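Local coordinates for imelysin-like protein (Psychrobacter arcticus, PDB 3PF0) that is of unknown function but belongs to the imelysin-like (peptidase M75) family and is regarded as a putative metalloendopeptidase, at residues A301-T306 / T341-S346; N232-L237 / K281-P286; G258-A263 / E320-A325. All coordinates share one frame; numbering follows the deposited sequence.

Contact 1. Residues A301-T306 / T341-S346; sequences ADTLST and TRLIKS
Leu304 and Leu343 lie side by side, pointing opposite ways, where two nearly antiparallel helices meet, a small example of how interhelical contacts are built from staggered side chains. The helical axes of 301-306 and 341-346 approach to 10.3 Å at 159°, and the CA atoms of Leu304 and Leu343 are the nearest pair, 6.7 Å apart. The branch that does the touching is CD2 of Leu304: it comes alongside Leu343 at its base, 4.0 Å from CB, instead of meeting the end of that side chain. From there the same methyl also reaches Ile344, whose side chain lies almost at a right angle to that of Leu304, with Leu304 CD2 4.0 Å from Ile344 CG1. Leu343, with CG held beside its own backbone N (chi1 -72°), sends its two methyls on to Thr303. Its CD1 lies 3.8 Å from the carbonyl O of Thr303, while CD2 skirts the hydroxyl, 4.2 Å from Thr303 OG1. That hydroxyl is engaged chiefly with the carbonyl of Thr299 in its own helix, and has a weak partner in Gln347 of the other.

Leu304 also packs on Leu348, and Ile344 on Val238 of helix 225-250, so the apolar seam continues beyond the two segments. Lys345, which takes no part in the contact, forms a salt bridge with Glu239 on that third helix. No hydrogen bond spans the two segments. The pairing of helices 298-316 and 327-351 at this level therefore rests mainly on the fit of branched aliphatic groups, with Thr303 supplying a partly exposed margin.

Contact 2. Residues N232-L237 / K281-P286; sequences NSLLSL and KAMTDP
Leu234 meets Ala282 and Met283 through purely apolar contacts. Its CD1 methyl lies against both, 3.9 Å from Ala282 CB and 4.0 Å from Met283 CE. Ala282 offers only its short CB, directed at helix 225-250, whereas Met283, present as selenomethionine, reaches over by a bend at the second torsion (chi2 -44°), and the terminal CE meets Leu234 tip to tip. The same CE also approaches the stem of the leucine, 4.2 Å from Leu234 CB. One branched side chain thus fits against a short and a long neighbour, joining helix 225-250 to the C-terminal turn of helix 268-283 in a chain whose regular structure is all helical. The selenomethionine side chain extends the apolar layer further, touching Ile344 and Leu348 of helix 327-351 and Leu308 of helix 298-316.

Polar interactions lie outside the interface proper. Ser233 OG is hydrogen-bonded to the backbone O of Met114 and the backbone N of Asn116, which fastens helix 225-250 to a neighbouring loop. On the other segment, Asp285 occupies the N-cap of helix 286-292, where OD1 makes a weak bond to Val287 N and OD2 is hydrogen-bonded to His57 NE2 of helix 48-84.

Contact 3. Residues G258-A263 / E320-A325; sequences GHLPAA and EDLATA
Leu260 opens a type II beta turn that runs to Ala263, and it faces the short 3-10 segment 322-324, with Leu260 CA 7.7 Å from Ala323 CA. The contact joins the loop after helix 225-250 to the loop before helix 327-351, Leu260 also packing on Leu250 and Leu322 on Ile246 and Ile272. The Leu260 side chain leaves with CG beside the backbone N (chi1 -83°). Its CD1 settles on Ala323, 3.5 Å from the backbone N and also against CB; the Leu260 and Leu322 side chains cross at about a right angle, CD2 lying 4.2 Å from Leu322 CB. The first methyl additionally brushes the carboxylate of Asp321, with CD1 3.9 Å from OD1.

Asp321 CG is anti to its N (chi1 -174°), which brings OD1 back to the amide of Ala323 in an Asx turn: Ala323 N to Asp321 OD1 is 3.1 Å, the N-H arriving from above the carboxylate plane. Asp321 O receives Thr324 N and Thr324 OG1, the hydroxyl lying in the carbonyl plane. Water 1 donates to Ala262 O and, weakly, to Asp321 OD1, bridging the segments. Replacing Asp321 with an alanine is likely to leave the Ala323 amide without its acceptor and to lose the weak water link.

Leucine packing therefore carries the contact against a loop braced by its own polar bonds, with only a weak water-mediated link across.

How the contacts relate
Two helix pairs, separated by the short helix 286-292, set the layout. Contact 2 joins helix 225-250 to the end of helix 268-283, and contact 1 then joins helix 298-316 to helix 327-351, so the two follow in series. Their centres lie about 10 Å apart and they touch, Ile344 CD1 reaching Met283 CE at 3.8 Å. Contact 3 pairs the loops that link the helices of each pair; its segments alternate along the chain with those of both other contacts, and its centre is about 26 and 24 Å from the centres of contacts 1 and 2. The two helical pairs are thus held together both along their helices and at their connecting loops, within the imelysin family region.

Contact 1. Residues A301-T306 / T341-S346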
ATOM      1  N   ALA A 301     -19.772 -13.507  -1.137  1.00 66.54           N
ATOM      2  CA  ALA A 301     -18.370 -13.923  -1.202  1.00 64.01           C
ATOM      3  C   ALA A 301     -17.999 -14.412  -2.611  1.00 66.46           C
ATOM      4  O   ALA A 301     -16.897 -14.116  -3.081  1.00 64.73           O
ATOM      5  CB  ALA A 301     -18.088 -15.006  -0.172  1.00 64.91           C
ATOM      6  N   ASP A 302     -18.935 -15.113  -3.292  1.00 62.90           N
ATOM      7  CA  ASP A 302     -18.761 -15.636  -4.649  1.00 62.40           C
ATOM      8  C   ASP A 302     -18.634 -14.509  -5.695  1.00 63.76           C
ATOM      9  O   ASP A 302     -17.738 -14.576  -6.537  1.00 62.12           O
ATOM     10  CB  ASP A 302     -19.920 -16.572  -5.023  1.00 66.43           C
ATOM     11  N   THR A 303     -19.512 -13.481  -5.629  1.00 60.16           N
ATOM     12  CA  THR A 303     -19.515 -12.341  -6.563  1.00 59.29           C
ATOM     13  C   THR A 303     -18.260 -11.469  -6.392  1.00 59.94           C
ATOM     14  O   THR A 303     -17.700 -11.027  -7.399  1.00 58.93           O
ATOM     15  CB  THR A 303     -20.792 -11.500  -6.435  1.00 70.29           C
ATOM     16  OG1 THR A 303     -21.021 -11.187  -5.061  1.00 73.44           O
ATOM     17  CG2 THR A 303     -22.009 -12.190  -7.033  1.00 70.97           C
ATOM     18  N   LEU A 304     -17.813 -11.243  -5.134  1.00 54.10           N
ATOM     19  CA  LEU A 304     -16.608 -10.466  -4.846  1.00 51.53           C
ATOM     20  C   LEU A 304     -15.359 -11.208  -5.335  1.00 55.07           C
ATOM     21  O   LEU A 304     -14.501 -10.583  -5.959  1.00 54.34           O
ATOM     22  CB  LEU A 304     -16.488 -10.137  -3.353  1.00 50.59           C
ATOM     23  CG  LEU A 304     -16.961  -8.752  -2.934  1.00 55.06           C
ATOM     24  CD1 LEU A 304     -17.181  -8.690  -1.439  1.00 54.82           C
ATOM     25  CD2 LEU A 304     -15.967  -7.664  -3.371  1.00 56.81           C
ATOM     26  N   SER A 305     -15.280 -12.533  -5.089  1.00 51.79           N
ATOM     27  CA  SER A 305     -14.172 -13.389  -5.534  1.00 51.36           C
ATOM     28  C   SER A 305     -14.033 -13.377  -7.073  1.00 53.75           C
ATOM     29  O   SER A 305     -12.918 -13.247  -7.585  1.00 51.77           O
ATOM     30  CB  SER A 305     -14.369 -14.823  -5.041  1.00 57.01           C
ATOM     31  OG  SER A 305     -13.325 -15.688  -5.459  1.00 68.19           O
ATOM     32  N   THR A 306     -15.166 -13.487  -7.792  1.00 51.04           N
ATOM     33  CA  THR A 306     -15.211 -13.493  -9.254  1.00 51.39           C
ATOM     34  C   THR A 306     -14.781 -12.126  -9.796  1.00 54.72           C
ATOM     35  O   THR A 306     -13.958 -12.093 -10.708  1.00 54.53           O
ATOM     36  CB  THR A 306     -16.598 -13.927  -9.747  1.00 58.57           C
ATOM     37  OG1 THR A 306     -16.815 -15.276  -9.326  1.00 58.81           O
ATOM     38  CG2 THR A 306     -16.747 -13.846 -11.268  1.00 57.06           C
ATOM     39  N   THR A 341     -15.900  -1.675  -5.608  1.00 44.96           N
ATOM     40  CA  THR A 341     -16.345  -0.706  -4.586  1.00 44.99           C
ATOM     41  C   THR A 341     -17.860  -0.809  -4.416  1.00 50.54           C
ATOM     42  O   THR A 341     -18.350  -0.756  -3.286  1.00 51.00           O
ATOM     43  CB  THR A 341     -15.921   0.740  -4.914  1.00 49.45           C
ATOM     44  OG1 THR A 341     -16.322   1.059  -6.234  1.00 53.36           O
ATOM     45  CG2 THR A 341     -14.445   0.959  -4.797  1.00 44.44           C
ATOM     46  N   ARG A 342     -18.589  -1.012  -5.536  1.00 47.54           N
ATOM     47  CA  ARG A 342     -20.041  -1.183  -5.561  1.00 49.06           C
ATOM     48  C   ARG A 342     -20.438  -2.393  -4.722  1.00 53.70           C
ATOM     49  O   ARG A 342     -21.298  -2.274  -3.847  1.00 54.66           O
ATOM     50  CB  ARG A 342     -20.540  -1.341  -7.008  1.00 49.46           C
ATOM     51  CG  ARG A 342     -22.064  -1.350  -7.145  1.00 59.60           C
ATOM     52  CD  ARG A 342     -22.532  -1.740  -8.544  1.00 66.69           C
ATOM     53  NE  ARG A 342     -22.170  -3.117  -8.897  1.00 74.23           N
ATOM     54  CZ  ARG A 342     -22.861  -4.198  -8.542  1.00 89.27           C
ATOM     55  NH1 ARG A 342     -23.964  -4.081  -7.810  1.00 75.84           N
ATOM     56  NH2 ARG A 342     -22.449  -5.406  -8.908  1.00 75.43           N
ATOM     57  N   LEU A 343     -19.777  -3.542  -4.961  1.00 49.08           N
ATOM     58  CA  LEU A 343     -20.031  -4.785  -4.249  1.00 49.00           C
ATOM     59  C   LEU A 343     -19.707  -4.660  -2.755  1.00 51.96           C
ATOM     60  O   LEU A 343     -20.435  -5.225  -1.945  1.00 53.37           O
ATOM     61  CB  LEU A 343     -19.241  -5.951  -4.868  1.00 48.59           C
ATOM     62  CG  LEU A 343     -19.717  -6.474  -6.234  1.00 54.40           C
ATOM     63  CD1 LEU A 343     -18.707  -7.421  -6.821  1.00 53.42           C
ATOM     64  CD2 LEU A 343     -21.074  -7.165  -6.144  1.00 59.13           C
ATOM     65  N   ILE A 344     -18.650  -3.908  -2.386  1.00 45.36           N
ATOM     66  CA  ILE A 344     -18.282  -3.744  -0.975  1.00 44.19           C
ATOM     67  C   ILE A 344     -19.341  -2.887  -0.238  1.00 49.44           C
ATOM     68  O   ILE A 344     -19.822  -3.292   0.824  1.00 49.95           O
ATOM     69  CB  ILE A 344     -16.837  -3.184  -0.797  1.00 44.96           C
ATOM     70  CG1 ILE A 344     -15.790  -4.179  -1.353  1.00 43.86           C
ATOM     71  CG2 ILE A 344     -16.544  -2.861   0.688  1.00 45.29           C
ATOM     72  CD1 ILE A 344     -14.334  -3.635  -1.476  1.00 47.39           C
ATOM     73  N   LYS A 345     -19.714  -1.741  -0.819  1.00 46.48           N
ATOM     74  CA  LYS A 345     -20.664  -0.791  -0.239  1.00 47.20           C
ATOM     75  C   LYS A 345     -22.112  -1.302  -0.188  1.00 53.28           C
ATOM     76  O   LYS A 345     -22.802  -1.042   0.801  1.00 54.24           O
ATOM     77  CB  LYS A 345     -20.639   0.529  -1.034  1.00 49.44           C
ATOM     78  CG  LYS A 345     -19.443   1.421  -0.745  1.00 55.92           C
ATOM     79  CD  LYS A 345     -19.049   2.256  -1.960  1.00 63.13           C
ATOM     80  CE  LYS A 345     -19.686   3.617  -2.001  1.00 70.82           C
ATOM     81  NZ  LYS A 345     -19.238   4.377  -3.193  1.00 79.47           N
ATOM     82  N   SER A 346     -22.586  -1.979  -1.252  1.00 50.74           N
ATOM     83  CA  SER A 346     -23.989  -2.386  -1.352  1.00 52.77           C
ATOM     84  C   SER A 346     -24.287  -3.846  -0.999  1.00 56.85           C
ATOM     85  O   SER A 346     -25.461  -4.150  -0.757  1.00 58.70           O
ATOM     86  CB  SER A 346     -24.522  -2.100  -2.754  1.00 58.06           C
ATOM     87  OG  SER A 346     -23.914  -2.929  -3.731  1.00 69.45           O
TER

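Contact 2. Residues N232-L237 / K281-P286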
ATOM      1  N   ASN A 232     -13.977  -0.564   6.298  1.00 37.25           N
ATOM      2  CA  ASN A 232     -13.968   0.756   5.680  1.00 37.66           C
ATOM      3  C   ASN A 232     -12.552   1.067   5.198  1.00 41.86           C
ATOM      4  O   ASN A 232     -12.384   1.757   4.195  1.00 42.90           O
ATOM      5  CB  ASN A 232     -14.497   1.830   6.617  1.00 38.31           C
ATOM      6  CG  ASN A 232     -15.981   1.995   6.475  1.00 54.89           C
ATOM      7  OD1 ASN A 232     -16.460   2.654   5.546  1.00 49.58           O
ATOM      8  ND2 ASN A 232     -16.744   1.321   7.331  1.00 41.77           N
ATOM      9  N   SER A 233     -11.545   0.501   5.881  1.00 36.91           N
ATOM     10  CA  SER A 233     -10.140   0.621   5.514  1.00 35.55           C
ATOM     11  C   SER A 233      -9.906  -0.112   4.189  1.00 40.50           C
ATOM     12  O   SER A 233      -9.215   0.411   3.315  1.00 39.97           O
ATOM     13  CB  SER A 233      -9.248   0.047   6.613  1.00 36.26           C
ATOM     14  OG  SER A 233      -7.880   0.301   6.345  1.00 40.55           O
ATOM     15  N   LEU A 234     -10.504  -1.317   4.044  1.00 37.71           N
ATOM     16  CA  LEU A 234     -10.400  -2.124   2.828  1.00 37.15           C
ATOM     17  C   LEU A 234     -11.116  -1.433   1.686  1.00 41.42           C
ATOM     18  O   LEU A 234     -10.598  -1.421   0.566  1.00 41.08           O
ATOM     19  CB  LEU A 234     -10.943  -3.549   3.025  1.00 37.62           C
ATOM     20  CG  LEU A 234     -10.171  -4.474   3.979  1.00 41.33           C
ATOM     21  CD1 LEU A 234     -10.855  -5.821   4.076  1.00 42.36           C
ATOM     22  CD2 LEU A 234      -8.707  -4.648   3.553  1.00 40.74           C
ATOM     23  N   LEU A 235     -12.278  -0.808   1.977  1.00 38.32           N
ATOM     24  CA  LEU A 235     -13.052  -0.055   0.982  1.00 38.44           C
ATOM     25  C   LEU A 235     -12.231   1.158   0.504  1.00 43.66           C
ATOM     26  O   LEU A 235     -12.211   1.433  -0.701  1.00 43.46           O
ATOM     27  CB  LEU A 235     -14.421   0.370   1.556  1.00 38.99           C
ATOM     28  CG  LEU A 235     -15.285   1.375   0.759  1.00 43.53           C
ATOM     29  CD1 LEU A 235     -15.688   0.841  -0.625  1.00 43.33           C
ATOM     30  CD2 LEU A 235     -16.507   1.769   1.557  1.00 46.68           C
ATOM     31  N   SER A 236     -11.546   1.854   1.455  1.00 40.97           N
ATOM     32  CA  SER A 236     -10.700   3.019   1.177  0.50 40.55           C
ATOM     33  C   SER A 236      -9.535   2.643   0.263  1.00 43.72           C
ATOM     34  O   SER A 236      -9.132   3.447  -0.566  1.00 43.73           O
ATOM     35  CB  SER A 236     -10.171   3.619   2.476  0.50 44.44           C
ATOM     36  OG  SER A 236      -9.380   4.773   2.242  0.50 54.20           O
ATOM     37  N   LEU A 237      -8.995   1.409   0.416  1.00 39.76           N
ATOM     38  CA  LEU A 237      -7.875   0.907  -0.392  1.00 37.85           C
ATOM     39  C   LEU A 237      -8.228   0.922  -1.889  1.00 42.00           C
ATOM     40  O   LEU A 237      -7.455   1.448  -2.686  1.00 40.33           O
ATOM     41  CB  LEU A 237      -7.465  -0.520   0.055  1.00 37.13           C
ATOM     42  CG  LEU A 237      -6.314  -1.191  -0.724  1.00 40.44           C
ATOM     43  CD1 LEU A 237      -4.969  -0.529  -0.427  1.00 39.15           C
ATOM     44  CD2 LEU A 237      -6.228  -2.659  -0.405  1.00 43.08           C
ATOM     45  N   LYS A 281      -6.983 -11.590  -0.854  1.00 41.62           N
ATOM     46  CA  LYS A 281      -6.612 -12.419   0.303  1.00 41.47           C
ATOM     47  C   LYS A 281      -7.588 -12.173   1.462  1.00 46.04           C
ATOM     48  O   LYS A 281      -7.958 -13.114   2.157  1.00 46.57           O
ATOM     49  CB  LYS A 281      -5.169 -12.104   0.742  1.00 43.09           C
ATOM     50  CG  LYS A 281      -4.441 -13.281   1.377  1.00 61.03           C
ATOM     51  CD  LYS A 281      -3.549 -12.840   2.524  1.00 70.11           C
ATOM     52  CE  LYS A 281      -3.052 -14.017   3.328  1.00 83.18           C
ATOM     53  NZ  LYS A 281      -2.522 -13.594   4.653  1.00 91.47           N
ATOM     54  N   ALA A 282      -8.021 -10.907   1.644  1.00 43.02           N
ATOM     55  CA  ALA A 282      -8.967 -10.501   2.681  1.00 43.29           C
ATOM     56  C   ALA A 282     -10.401 -10.945   2.347  1.00 49.73           C
ATOM     57  O   ALA A 282     -11.098 -11.430   3.239  1.00 50.27           O
ATOM     58  CB  ALA A 282      -8.915  -8.991   2.867  1.00 42.97           C
HETATM   59  N   MSE A 283     -10.834 -10.788   1.069  1.00 47.61           N
HETATM   60  CA  MSE A 283     -12.186 -11.120   0.598  1.00 49.46           C
HETATM   61  C   MSE A 283     -12.440 -12.623   0.449  1.00 54.34           C
HETATM   62  O   MSE A 283     -13.587 -13.040   0.618  1.00 55.43           O
HETATM   63  CB  MSE A 283     -12.502 -10.436  -0.746  1.00 52.42           C
HETATM   64  CG  MSE A 283     -12.583  -8.908  -0.673  1.00 59.69           C
HETATM   65 SE   MSE A 283     -13.586  -8.238   0.849  0.75 69.42          SE
HETATM   66  CE  MSE A 283     -13.039  -6.382   0.781  1.00 64.96           C
ATOM     67  N   THR A 284     -11.407 -13.425   0.096  1.00 50.11           N
ATOM     68  CA  THR A 284     -11.545 -14.881  -0.099  1.00 50.89           C
ATOM     69  C   THR A 284     -11.048 -15.659   1.143  1.00 53.85           C
ATOM     70  O   THR A 284     -10.930 -16.892   1.098  1.00 54.81           O
ATOM     71  CB  THR A 284     -10.833 -15.360  -1.384  1.00 59.59           C
ATOM     72  OG1 THR A 284      -9.418 -15.216  -1.236  1.00 58.83           O
ATOM     73  CG2 THR A 284     -11.333 -14.646  -2.650  1.00 58.76           C
ATOM     74  N   ASP A 285     -10.779 -14.932   2.246  1.00 47.35           N
ATOM     75  CA  ASP A 285     -10.333 -15.478   3.519  1.00 45.99           C
ATOM     76  C   ASP A 285     -11.407 -16.443   4.060  1.00 50.06           C
ATOM     77  O   ASP A 285     -12.559 -16.031   4.204  1.00 50.32           O
ATOM     78  CB  ASP A 285     -10.042 -14.323   4.501  1.00 46.58           C
ATOM     79  CG  ASP A 285      -9.762 -14.682   5.952  1.00 55.02           C
ATOM     80  OD1 ASP A 285      -9.300 -15.821   6.214  1.00 55.03           O
ATOM     81  OD2 ASP A 285      -9.954 -13.807   6.820  1.00 60.62           O
ATOM     82  N   PRO A 286     -11.050 -17.732   4.306  1.00 46.01           N
ATOM     83  CA  PRO A 286     -12.046 -18.707   4.802  1.00 47.48           C
ATOM     84  C   PRO A 286     -12.776 -18.291   6.084  1.00 51.09           C
ATOM     85  O   PRO A 286     -13.945 -18.635   6.241  1.00 52.07           O
ATOM     86  CB  PRO A 286     -11.215 -19.973   5.065  1.00 49.60           C
ATOM     87  CG  PRO A 286     -10.012 -19.827   4.233  1.00 52.93           C
ATOM     88  CD  PRO A 286      -9.722 -18.359   4.143  1.00 46.59           C
TER

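Contact 3. Residues G258-A263 / E320-A325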
ATOM      1  N   GLY A 258      -2.186  14.412 -11.140  1.00 46.39           N
ATOM      2  CA  GLY A 258      -1.372  13.469 -10.389  1.00 44.67           C
ATOM      3  C   GLY A 258      -0.674  12.450 -11.262  1.00 48.42           C
ATOM      4  O   GLY A 258      -0.650  12.576 -12.491  1.00 47.84           O
ATOM      5  N   HIS A 259      -0.084  11.430 -10.624  1.00 44.98           N
ATOM      6  CA  HIS A 259       0.685  10.409 -11.328  1.00 45.06           C
ATOM      7  C   HIS A 259       0.313   9.023 -10.847  1.00 45.42           C
ATOM      8  O   HIS A 259      -0.222   8.864  -9.750  1.00 44.88           O
ATOM      9  CB  HIS A 259       2.201  10.646 -11.130  1.00 46.65           C
ATOM     10  CG  HIS A 259       2.604  12.084 -11.250  1.00 52.28           C
ATOM     11  ND1 HIS A 259       2.959  12.637 -12.473  1.00 55.68           N
ATOM     12  CD2 HIS A 259       2.622  13.059 -10.306  1.00 55.31           C
ATOM     13  CE1 HIS A 259       3.200  13.917 -12.232  1.00 56.16           C
ATOM     14  NE2 HIS A 259       3.002  14.223 -10.944  1.00 56.10           N
ATOM     15  N   LEU A 260       0.577   8.019 -11.683  1.00 39.28           N
ATOM     16  CA  LEU A 260       0.365   6.627 -11.324  1.00 37.72           C
ATOM     17  C   LEU A 260       1.348   6.251 -10.224  1.00 39.88           C
ATOM     18  O   LEU A 260       2.447   6.812 -10.202  1.00 39.14           O
ATOM     19  CB  LEU A 260       0.623   5.732 -12.546  1.00 37.67           C
ATOM     20  CG  LEU A 260      -0.484   5.540 -13.552  1.00 42.32           C
ATOM     21  CD1 LEU A 260       0.102   5.246 -14.877  1.00 43.17           C
ATOM     22  CD2 LEU A 260      -1.369   4.379 -13.174  1.00 43.45           C
ATOM     23  N   PRO A 261       1.057   5.279  -9.340  1.00 35.81           N
ATOM     24  CA  PRO A 261       2.103   4.853  -8.391  1.00 34.60           C
ATOM     25  C   PRO A 261       3.275   4.251  -9.189  1.00 37.76           C
ATOM     26  O   PRO A 261       3.039   3.703 -10.270  1.00 36.07           O
ATOM     27  CB  PRO A 261       1.385   3.838  -7.499  1.00 35.83           C
ATOM     28  CG  PRO A 261       0.252   3.340  -8.305  1.00 40.87           C
ATOM     29  CD  PRO A 261      -0.163   4.453  -9.217  1.00 37.48           C
ATOM     30  N   ALA A 262       4.534   4.443  -8.720  1.00 34.54           N
ATOM     31  CA  ALA A 262       5.773   3.998  -9.389  1.00 34.55           C
ATOM     32  C   ALA A 262       5.864   4.510 -10.853  1.00 38.94           C
ATOM     33  O   ALA A 262       6.285   3.771 -11.752  1.00 39.06           O
ATOM     34  CB  ALA A 262       5.905   2.474  -9.342  1.00 35.13           C
ATOM     35  N   ALA A 263       5.500   5.794 -11.069  1.00 35.50           N
ATOM     36  CA  ALA A 263       5.517   6.444 -12.379  1.00 35.72           C
ATOM     37  C   ALA A 263       6.929   6.557 -12.961  1.00 40.50           C
ATOM     38  O   ALA A 263       7.096   6.345 -14.162  1.00 41.37           O
ATOM     39  CB  ALA A 263       4.888   7.829 -12.290  1.00 36.49           C
ATOM     40  N   GLU A 320       3.549  -3.128 -18.192  1.00 41.06           N
ATOM     41  CA  GLU A 320       4.208  -2.848 -16.899  1.00 39.73           C
ATOM     42  C   GLU A 320       3.866  -1.457 -16.399  1.00 42.63           C
ATOM     43  O   GLU A 320       3.656  -1.269 -15.203  1.00 42.00           O
ATOM     44  CB  GLU A 320       5.728  -2.988 -17.011  1.00 41.16           C
ATOM     45  CG  GLU A 320       6.223  -4.421 -17.023  1.00 51.84           C
ATOM     46  CD  GLU A 320       7.724  -4.576 -16.893  1.00 78.09           C
ATOM     47  OE1 GLU A 320       8.468  -3.624 -17.231  1.00 66.72           O
ATOM     48  OE2 GLU A 320       8.158  -5.666 -16.455  1.00 82.31           O
ATOM     49  N   ASP A 321       3.817  -0.482 -17.329  1.00 38.98           N
ATOM     50  CA  ASP A 321       3.412   0.899 -17.081  1.00 37.51           C
ATOM     51  C   ASP A 321       2.005   1.038 -17.649  1.00 42.24           C
ATOM     52  O   ASP A 321       1.826   0.995 -18.872  1.00 41.56           O
ATOM     53  CB  ASP A 321       4.408   1.885 -17.728  1.00 38.49           C
ATOM     54  CG  ASP A 321       4.187   3.356 -17.414  1.00 44.39           C
ATOM     55  OD1 ASP A 321       3.082   3.711 -16.949  1.00 43.26           O
ATOM     56  OD2 ASP A 321       5.103   4.158 -17.674  1.00 53.93           O
ATOM     57  N   LEU A 322       1.004   1.169 -16.760  1.00 39.30           N
ATOM     58  CA  LEU A 322      -0.416   1.261 -17.141  1.00 39.81           C
ATOM     59  C   LEU A 322      -0.720   2.489 -17.999  1.00 45.51           C
ATOM     60  O   LEU A 322      -1.718   2.484 -18.717  1.00 47.07           O
ATOM     61  CB  LEU A 322      -1.336   1.234 -15.904  1.00 38.72           C
ATOM     62  CG  LEU A 322      -1.251  -0.032 -15.012  1.00 40.67           C
ATOM     63  CD1 LEU A 322      -2.151   0.090 -13.810  1.00 39.75           C
ATOM     64  CD2 LEU A 322      -1.586  -1.302 -15.786  1.00 42.21           C
ATOM     65  N   ALA A 323       0.147   3.521 -17.956  1.00 42.16           N
ATOM     66  CA  ALA A 323      -0.020   4.729 -18.765  1.00 42.41           C
ATOM     67  C   ALA A 323       0.146   4.432 -20.256  1.00 45.45           C
ATOM     68  O   ALA A 323      -0.453   5.131 -21.062  1.00 46.32           O
ATOM     69  CB  ALA A 323       0.979   5.791 -18.341  1.00 42.57           C
ATOM     70  N   THR A 324       0.944   3.399 -20.617  1.00 41.25           N
ATOM     71  CA  THR A 324       1.216   3.019 -22.014  1.00 42.63           C
ATOM     72  C   THR A 324       0.102   2.116 -22.579  1.00 48.62           C
ATOM     73  O   THR A 324       0.192   1.698 -23.733  1.00 50.22           O
ATOM     74  CB  THR A 324       2.606   2.347 -22.168  1.00 45.11           C
ATOM     75  OG1 THR A 324       2.558   1.021 -21.653  1.00 44.99           O
ATOM     76  CG2 THR A 324       3.736   3.128 -21.490  1.00 39.93           C
ATOM     77  N   ALA A 325      -0.936   1.810 -21.776  1.00 45.02           N
ATOM     78  CA  ALA A 325      -2.050   0.977 -22.221  1.00 45.93           C
ATOM     79  C   ALA A 325      -3.039   1.789 -23.047  1.00 53.96           C
ATOM     80  O   ALA A 325      -2.975   3.025 -23.026  1.00 53.05           O
ATOM     81  CB  ALA A 325      -2.759   0.379 -21.022  1.00 45.76           C
TER
HETATM   82  O   HOH W   1       4.095   3.380 -13.904  1.00 34.20           O